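Local coordinates for botulinum neurotoxin type G (Clostridium botulinum, PDB 3MPP), which adheres to the host cell surface through its receptor-binding domain and delivers its light chain into the cytosol, at residues 4-9 and 15-20; 252-257 and 318-323; 334-339 and 344-349. The protein carries 4 engineered substitutions. All blocks are in the same frame, centred on the assembly; numbering follows the deposited sequence.

In the fold
The three contacts lie in the two halves of the receptor-binding domain. Contact 1 closes a hairpin in the N-terminal subdomain, whereas contacts 2 and 3 are aromatic pairs in the C-terminal subdomain, beyond the centre of the chain; from contact 1 their nearest atoms are about 33 and 34 Å away. Contacts 2 and 3 are close neighbours, their centres about 10 Å apart, and strand 320-325 of contact 2 pairs with both strands of contact 3, 332-339 and 346-353. Y323 N approaches F336 O at 2.8 Å, a probable hydrogen bond, and R321 forms a salt bridge to D348. None of the three reaches the probable ganglioside-binding motif S400-Y403.

Contact 1: 4-9 and 15-20; sequences ILSLSY and IDSSGY
S8 and I15 exchange two backbone hydrogen bonds, I15 N to S8 O at 2.7 Å and S8 N to I15 O at 3.0 Å, which make them a hydrogen-bonded pair of an antiparallel hairpin. Next along the strands, L7 and D16 form a non-hydrogen-bonded pair. Past D16 the second strand gives way to a turn, and one more backbone bond follows, S17 N to S6 O at 2.8 Å. Side chains add to it. With its OG anti to the carbonyl carbon (chi1 -63°), S17 turns toward S8; S17 OG and S8 OG share a 2.6 Å hydrogen bond in which either may donate, and S8 OG also has a weak bond to N37. D16 OD1, whose placement is less sure, seems to accept from S18 N, as in an Asx turn, and from S6 N. The other oxygen, OD2, is bridged to I4 O by a water and is also bonded by A22 N. Around this polar seam, L5 CD1 packs across the D16 carboxylate, 3.4 Å from CG, while L5 and L7 lean on M24. Serine suits positions 8 and 17 by pairing hydroxyls, and aspartate suits 16 by accepting from N-H groups and water, so polar chemistry links the segments where regular strand geometry ends.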
# COMPACT_ATOMS: atom_id res chain seq x y z
N ILE A 4 -7.80 21.23 11.70
CA ILE A 4 -8.77 21.37 12.77
C ILE A 4 -8.66 20.21 13.76
O ILE A 4 -8.89 20.37 14.96
CB ILE A 4 -10.21 21.35 12.22
CG1 ILE A 4 -10.56 22.69 11.57
CG2 ILE A 4 -11.20 21.03 13.32
CD1 ILE A 4 -11.98 22.73 11.08
N LEU A 5 -8.32 19.04 13.23
CA LEU A 5 -8.26 17.82 14.04
C LEU A 5 -7.31 16.85 13.35
O LEU A 5 -7.35 16.70 12.12
CB LEU A 5 -9.65 17.21 14.17
CG LEU A 5 -9.77 15.77 14.69
CD1 LEU A 5 -9.39 15.68 16.16
CD2 LEU A 5 -11.18 15.23 14.49
N SER A 6 -6.46 16.19 14.12
CA SER A 6 -5.56 15.17 13.58
C SER A 6 -5.38 14.06 14.59
O SER A 6 -4.95 14.30 15.72
CB SER A 6 -4.21 15.78 13.20
OG SER A 6 -3.47 16.14 14.35
N LEU A 7 -5.71 12.84 14.19
CA LEU A 7 -5.59 11.71 15.10
C LEU A 7 -4.18 11.13 15.02
O LEU A 7 -3.67 10.85 13.94
CB LEU A 7 -6.63 10.63 14.80
CG LEU A 7 -8.10 11.03 14.99
CD1 LEU A 7 -9.04 9.83 14.86
CD2 LEU A 7 -8.28 11.70 16.33
N SER A 8 -3.55 10.98 16.17
CA SER A 8 -2.27 10.29 16.25
C SER A 8 -2.31 9.32 17.41
O SER A 8 -2.90 9.61 18.45
CB SER A 8 -1.12 11.28 16.43
OG SER A 8 -1.07 12.20 15.36
N TYR A 9 -1.69 8.17 17.22
CA TYR A 9 -1.53 7.19 18.28
C TYR A 9 -0.12 7.33 18.84
O TYR A 9 0.83 6.75 18.30
CB TYR A 9 -1.76 5.79 17.73
CG TYR A 9 -1.79 4.72 18.79
CD1 TYR A 9 -0.76 3.79 18.89
CD2 TYR A 9 -2.84 4.64 19.70
CE1 TYR A 9 -0.78 2.81 19.87
CE2 TYR A 9 -2.87 3.67 20.68
CZ TYR A 9 -1.84 2.76 20.76
OH TYR A 9 -1.86 1.78 21.73
N ILE A 15 -4.52 10.39 20.51
CA ILE A 15 -4.66 11.80 20.88
C ILE A 15 -5.02 12.66 19.68
O ILE A 15 -5.00 12.20 18.53
CB ILE A 15 -3.36 12.36 21.49
CG1 ILE A 15 -2.25 12.38 20.44
CG2 ILE A 15 -2.94 11.53 22.69
CD1 ILE A 15 -0.99 13.12 20.86
N ASP A 16 -5.34 13.92 19.95
CA ASP A 16 -5.53 14.91 18.91
C ASP A 16 -4.25 15.74 18.79
O ASP A 16 -3.94 16.55 19.66
CB ASP A 16 -6.71 15.82 19.27
CG ASP A 16 -6.94 16.91 18.25
OD1 ASP A 16 -6.31 16.87 17.18
OD2 ASP A 16 -7.77 17.81 18.52
N SER A 17 -3.50 15.53 17.71
CA SER A 17 -2.26 16.26 17.48
C SER A 17 -2.54 17.67 16.98
O SER A 17 -1.63 18.48 16.81
CB SER A 17 -1.37 15.53 16.47
OG SER A 17 -0.98 14.26 16.96
N SER A 18 -3.82 17.96 16.73
CA SER A 18 -4.25 19.25 16.21
C SER A 18 -3.87 20.39 17.14
O SER A 18 -3.51 21.49 16.70
CB SER A 18 -5.77 19.23 16.03
OG SER A 18 -6.24 20.35 15.31
N GLY A 19 -3.95 20.13 18.44
CA GLY A 19 -3.75 21.17 19.43
C GLY A 19 -5.07 21.84 19.75
O GLY A 19 -5.11 22.82 20.49
N TYR A 20 -6.14 21.31 19.17
CA TYR A 20 -7.48 21.82 19.45
C TYR A 20 -8.16 21.04 20.57
O TYR A 20 -9.31 21.29 20.90
CB TYR A 20 -8.34 21.84 18.18
CG TYR A 20 -7.98 22.95 17.23
CD1 TYR A 20 -6.88 22.84 16.38
CD2 TYR A 20 -8.72 24.12 17.18
CE1 TYR A 20 -6.54 23.85 15.51
CE2 TYR A 20 -8.38 25.15 16.31
CZ TYR A 20 -7.29 25.01 15.48
OH TYR A 20 -6.95 26.02 14.61
O HOH W 1 -9.87 18.89 17.46

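Contact 2: 252-257 and 318-323; sequences IKYFSK and ESYRVY
Y254 reaches across to Y320 with the phenol end of its ring: its OH lies 3.8 Å from Y320 CE1, and its CZ is 4.3 Å from the same carbon. The two side chains cross at about a right angle. Their ring planes are inclined at 74° with centroids 5.9 Å apart, an oblique approach of the two rings. The hydroxyls are 4.1 Å apart, OH of Y254 to OH of Y320, too far for a hydrogen bond, so the touch is one of van der Waals packing. The backbones stay well separated, and tyrosine suits both positions because a long, rigid side chain can span the gap while its polar end remains compatible with a partly exposed surface. Y254 extends toward its partner with CG anti to the backbone N (chi1 -178°). Y320 has CG beside its own N instead, and its ring holds E318 O at the edge, in plane. Neighbours flank the pair: L283 and I315 touch Y254, and P339 touches Y320. Strand 250-255 is an outer strand of a three-stranded sheet, whereas 320-325 belongs to the larger sheet of the C-terminal subdomain. The two tyrosines therefore join separate sheets at the surface, within the beta-trefoil that forms this half of clostridial neurotoxin receptor-binding domains.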
# COMPACT_ATOMS: atom_id res chain seq x y z
N ILE A 252 8.95 -14.90 -10.14
CA ILE A 252 10.26 -15.56 -10.21
C ILE A 252 10.25 -16.93 -9.52
O ILE A 252 9.95 -17.05 -8.34
CB ILE A 252 11.40 -14.70 -9.61
CG1 ILE A 252 11.29 -13.23 -10.07
CG2 ILE A 252 12.75 -15.32 -9.98
CD1 ILE A 252 11.41 -13.05 -11.58
N LYS A 253 10.63 -17.94 -10.29
CA LYS A 253 10.57 -19.34 -9.90
C LYS A 253 12.00 -19.92 -9.94
O LYS A 253 12.76 -19.64 -10.85
CB LYS A 253 9.67 -20.06 -10.90
CG LYS A 253 9.41 -21.52 -10.66
CD LYS A 253 8.61 -22.10 -11.83
CE LYS A 253 8.09 -23.50 -11.53
NZ LYS A 253 9.08 -24.56 -11.84
N TYR A 254 12.35 -20.73 -8.95
CA TYR A 254 13.63 -21.44 -8.94
C TYR A 254 13.70 -22.44 -10.09
O TYR A 254 12.81 -23.26 -10.29
CB TYR A 254 13.83 -22.15 -7.60
CG TYR A 254 15.15 -22.87 -7.45
CD1 TYR A 254 16.36 -22.17 -7.47
CD2 TYR A 254 15.20 -24.25 -7.27
CE1 TYR A 254 17.57 -22.83 -7.33
CE2 TYR A 254 16.40 -24.92 -7.13
CZ TYR A 254 17.58 -24.20 -7.15
OH TYR A 254 18.77 -24.86 -7.01
N PHE A 255 14.78 -22.35 -10.85
CA PHE A 255 15.01 -23.25 -11.97
C PHE A 255 16.12 -24.16 -11.51
O PHE A 255 17.29 -23.77 -11.52
CB PHE A 255 15.43 -22.44 -13.20
CG PHE A 255 15.77 -23.27 -14.41
CD1 PHE A 255 16.77 -22.86 -15.28
CD2 PHE A 255 15.08 -24.44 -14.68
CE1 PHE A 255 17.08 -23.61 -16.41
CE2 PHE A 255 15.39 -25.20 -15.81
CZ PHE A 255 16.39 -24.79 -16.67
N SER A 256 15.74 -25.37 -11.07
CA SER A 256 16.64 -26.35 -10.46
C SER A 256 17.88 -26.68 -11.28
O SER A 256 18.97 -26.83 -10.74
CB SER A 256 15.89 -27.66 -10.21
OG SER A 256 15.03 -27.55 -9.10
N LYS A 257 17.70 -26.82 -12.59
CA LYS A 257 18.80 -27.24 -13.45
C LYS A 257 19.92 -26.20 -13.55
O LYS A 257 21.03 -26.52 -13.99
CB LYS A 257 18.29 -27.57 -14.86
CG LYS A 257 17.97 -29.04 -15.09
CD LYS A 257 16.64 -29.44 -14.49
CE LYS A 257 16.07 -30.65 -15.21
NZ LYS A 257 16.95 -31.85 -15.09
N GLU A 318 17.57 -26.64 3.34
CA GLU A 318 18.63 -25.71 3.72
C GLU A 318 18.36 -24.32 3.16
O GLU A 318 17.62 -24.14 2.18
CB GLU A 318 20.02 -26.22 3.31
CG GLU A 318 20.26 -26.28 1.82
CD GLU A 318 21.68 -26.67 1.45
OE1 GLU A 318 22.59 -26.59 2.30
OE2 GLU A 318 21.90 -27.06 0.28
N SER A 319 18.95 -23.33 3.81
CA SER A 319 18.81 -21.95 3.40
C SER A 319 19.60 -21.73 2.12
O SER A 319 20.72 -22.24 1.96
CB SER A 319 19.35 -21.03 4.50
OG SER A 319 19.28 -19.68 4.10
N TYR A 320 18.99 -20.99 1.20
CA TYR A 320 19.68 -20.53 0.01
C TYR A 320 19.80 -19.02 0.14
O TYR A 320 19.21 -18.42 1.02
CB TYR A 320 18.91 -20.87 -1.26
CG TYR A 320 19.17 -22.26 -1.79
CD1 TYR A 320 19.62 -22.46 -3.09
CD2 TYR A 320 18.96 -23.38 -0.99
CE1 TYR A 320 19.86 -23.75 -3.58
CE2 TYR A 320 19.19 -24.66 -1.47
CZ TYR A 320 19.64 -24.83 -2.76
OH TYR A 320 19.87 -26.11 -3.24
N ARG A 321 20.55 -18.41 -0.77
CA ARG A 321 20.77 -16.98 -0.71
C ARG A 321 21.06 -16.52 -2.11
O ARG A 321 21.51 -17.31 -2.94
CB ARG A 321 21.95 -16.67 0.21
CG ARG A 321 22.38 -15.20 0.19
CD ARG A 321 23.37 -14.91 1.30
NE ARG A 321 22.74 -15.07 2.61
CZ ARG A 321 23.39 -14.99 3.76
NH1 ARG A 321 24.70 -14.77 3.78
NH2 ARG A 321 22.71 -15.13 4.90
N VAL A 322 20.80 -15.25 -2.37
CA VAL A 322 21.07 -14.67 -3.67
C VAL A 322 22.53 -14.24 -3.75
O VAL A 322 23.01 -13.52 -2.88
CB VAL A 322 20.16 -13.45 -3.93
CG1 VAL A 322 20.49 -12.83 -5.28
CG2 VAL A 322 18.65 -13.85 -3.87
N TYR A 323 23.22 -14.68 -4.80
CA TYR A 323 24.61 -14.28 -5.03
C TYR A 323 24.82 -13.58 -6.37
O TYR A 323 24.21 -13.93 -7.38
CB TYR A 323 25.58 -15.47 -4.91
CG TYR A 323 25.73 -16.00 -3.50
CD1 TYR A 323 26.73 -15.54 -2.65
CD2 TYR A 323 24.86 -16.97 -3.02
CE1 TYR A 323 26.87 -16.04 -1.37
CE2 TYR A 323 24.98 -17.47 -1.74
CZ TYR A 323 25.98 -17.00 -0.92
OH TYR A 323 26.07 -17.50 0.36

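Contact 3: 334-339 and 344-349; sequences QLFLAP and PTFYDV
This is a stack of two phenylalanines, F336 and F346, on the surface of the C-terminal subdomain, between strand 332-339 and the start of strand 346-353. Both strands pair with 320-325 rather than with each other, so the rings bridge a gap across that intervening strand, with the CA atoms of F336 and F346 8.1 Å apart. The ring centroids are 4.3 Å apart and the planes are inclined at 29°, a face-to-face stack that is noticeably splayed. Contact is made by one side of the F336 ring: its CD2 sits over the centre of the F346 face, 3.6 Å from F346 CE1, and CE2 comes equally near F346 CE2. Different first torsions turn the two rings toward each other. F336 extends with CG anti to the backbone N (chi1 178°), whereas F346 has CG anti to its carbonyl carbon (chi1 -53°). The other face of F346 is met near its rim by T345 OG1, a hydroxyl that is itself bonded to D343, and A338 CB lies over a face of F336 toward the rim. L325, from the strand between them, touches both rings. Phenylalanine suits these partly exposed places because its flat, wholly apolar ring gains a broad contact from a matching ring, and neither partner brings a polar group that needs satisfying. The pair is thus an aromatic stack between two strands that both pair with 320-325, in the beta-trefoil subdomain of the toxin.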
# COMPACT_ATOMS: atom_id res chain seq x y z
N GLN A 334 23.07 -13.52 -14.84
CA GLN A 334 22.04 -14.22 -14.09
C GLN A 334 22.46 -14.27 -12.63
O GLN A 334 23.64 -14.49 -12.33
CB GLN A 334 21.86 -15.63 -14.65
CG GLN A 334 21.10 -15.63 -15.97
CD GLN A 334 21.69 -16.58 -17.00
OE1 GLN A 334 22.90 -16.65 -17.18
NE2 GLN A 334 20.83 -17.31 -17.69
N LEU A 335 21.51 -14.03 -11.72
CA LEU A 335 21.80 -14.16 -10.29
C LEU A 335 21.93 -15.63 -9.95
O LEU A 335 21.23 -16.47 -10.53
CB LEU A 335 20.70 -13.50 -9.44
CG LEU A 335 20.68 -11.97 -9.55
CD1 LEU A 335 19.49 -11.35 -8.80
CD2 LEU A 335 22.01 -11.42 -9.02
N PHE A 336 22.82 -15.94 -9.01
CA PHE A 336 23.15 -17.30 -8.60
C PHE A 336 22.42 -17.61 -7.30
O PHE A 336 22.70 -17.00 -6.27
CB PHE A 336 24.67 -17.39 -8.41
CG PHE A 336 25.18 -18.75 -7.92
CD1 PHE A 336 24.77 -19.94 -8.52
CD2 PHE A 336 26.13 -18.82 -6.90
CE1 PHE A 336 25.26 -21.18 -8.08
CE2 PHE A 336 26.63 -20.05 -6.45
CZ PHE A 336 26.21 -21.23 -7.04
N LEU A 337 21.44 -18.51 -7.34
CA LEU A 337 20.65 -18.80 -6.14
C LEU A 337 21.23 -20.10 -5.60
O LEU A 337 21.10 -21.14 -6.25
CB LEU A 337 19.14 -18.94 -6.48
CG LEU A 337 18.53 -17.81 -7.31
CD1 LEU A 337 17.01 -17.99 -7.55
CD2 LEU A 337 18.83 -16.45 -6.68
N ALA A 338 21.90 -20.03 -4.45
CA ALA A 338 22.73 -21.16 -3.98
C ALA A 338 22.78 -21.33 -2.45
O ALA A 338 22.51 -20.39 -1.70
CB ALA A 338 24.14 -21.01 -4.53
N PRO A 339 23.14 -22.54 -2.00
CA PRO A 339 23.44 -22.71 -0.57
C PRO A 339 24.53 -21.74 -0.13
O PRO A 339 25.39 -21.34 -0.92
CB PRO A 339 23.97 -24.15 -0.48
CG PRO A 339 23.45 -24.84 -1.73
CD PRO A 339 23.37 -23.77 -2.78
N PRO A 344 34.69 -16.64 -3.06
CA PRO A 344 34.89 -15.22 -3.37
C PRO A 344 34.54 -14.84 -4.82
O PRO A 344 34.57 -13.66 -5.15
CB PRO A 344 36.39 -14.99 -3.13
CG PRO A 344 36.98 -16.31 -2.78
CD PRO A 344 35.96 -17.38 -2.92
N THR A 345 34.23 -15.81 -5.68
CA THR A 345 33.78 -15.45 -7.03
C THR A 345 32.31 -15.00 -6.99
O THR A 345 31.76 -14.54 -7.99
CB THR A 345 33.95 -16.59 -8.04
OG1 THR A 345 33.19 -17.72 -7.61
CG2 THR A 345 35.44 -16.97 -8.18
N PHE A 346 31.68 -15.15 -5.84
CA PHE A 346 30.30 -14.71 -5.67
C PHE A 346 30.24 -13.72 -4.51
O PHE A 346 31.11 -13.73 -3.64
CB PHE A 346 29.38 -15.90 -5.38
CG PHE A 346 29.49 -17.01 -6.39
CD1 PHE A 346 29.04 -16.85 -7.69
CD2 PHE A 346 30.03 -18.23 -6.03
CE1 PHE A 346 29.14 -17.89 -8.62
CE2 PHE A 346 30.13 -19.27 -6.95
CZ PHE A 346 29.68 -19.09 -8.24
N TYR A 347 29.21 -12.88 -4.49
CA TYR A 347 29.08 -11.88 -3.45
C TYR A 347 27.61 -11.70 -3.08
O TYR A 347 26.74 -11.63 -3.97
CB TYR A 347 29.66 -10.56 -3.95
CG TYR A 347 29.83 -9.48 -2.90
CD1 TYR A 347 30.47 -9.76 -1.70
CD2 TYR A 347 29.39 -8.17 -3.12
CE1 TYR A 347 30.66 -8.78 -0.74
CE2 TYR A 347 29.58 -7.18 -2.16
CZ TYR A 347 30.21 -7.49 -0.97
OH TYR A 347 30.40 -6.53 -0.01
N ASP A 348 27.32 -11.61 -1.79
CA ASP A 348 25.92 -11.61 -1.34
C ASP A 348 25.47 -10.33 -0.66
O ASP A 348 24.29 -10.18 -0.33
CB ASP A 348 25.63 -12.81 -0.44
CG ASP A 348 26.51 -12.82 0.82
OD1 ASP A 348 27.46 -12.02 0.93
OD2 ASP A 348 26.25 -13.66 1.70
N VAL A 349 26.38 -9.39 -0.48
CA VAL A 349 26.04 -8.13 0.18
C VAL A 349 25.35 -7.14 -0.78
O VAL A 349 25.94 -6.65 -1.76
CB VAL A 349 27.28 -7.49 0.82
CG1 VAL A 349 26.90 -6.18 1.49
CG2 VAL A 349 27.92 -8.48 1.82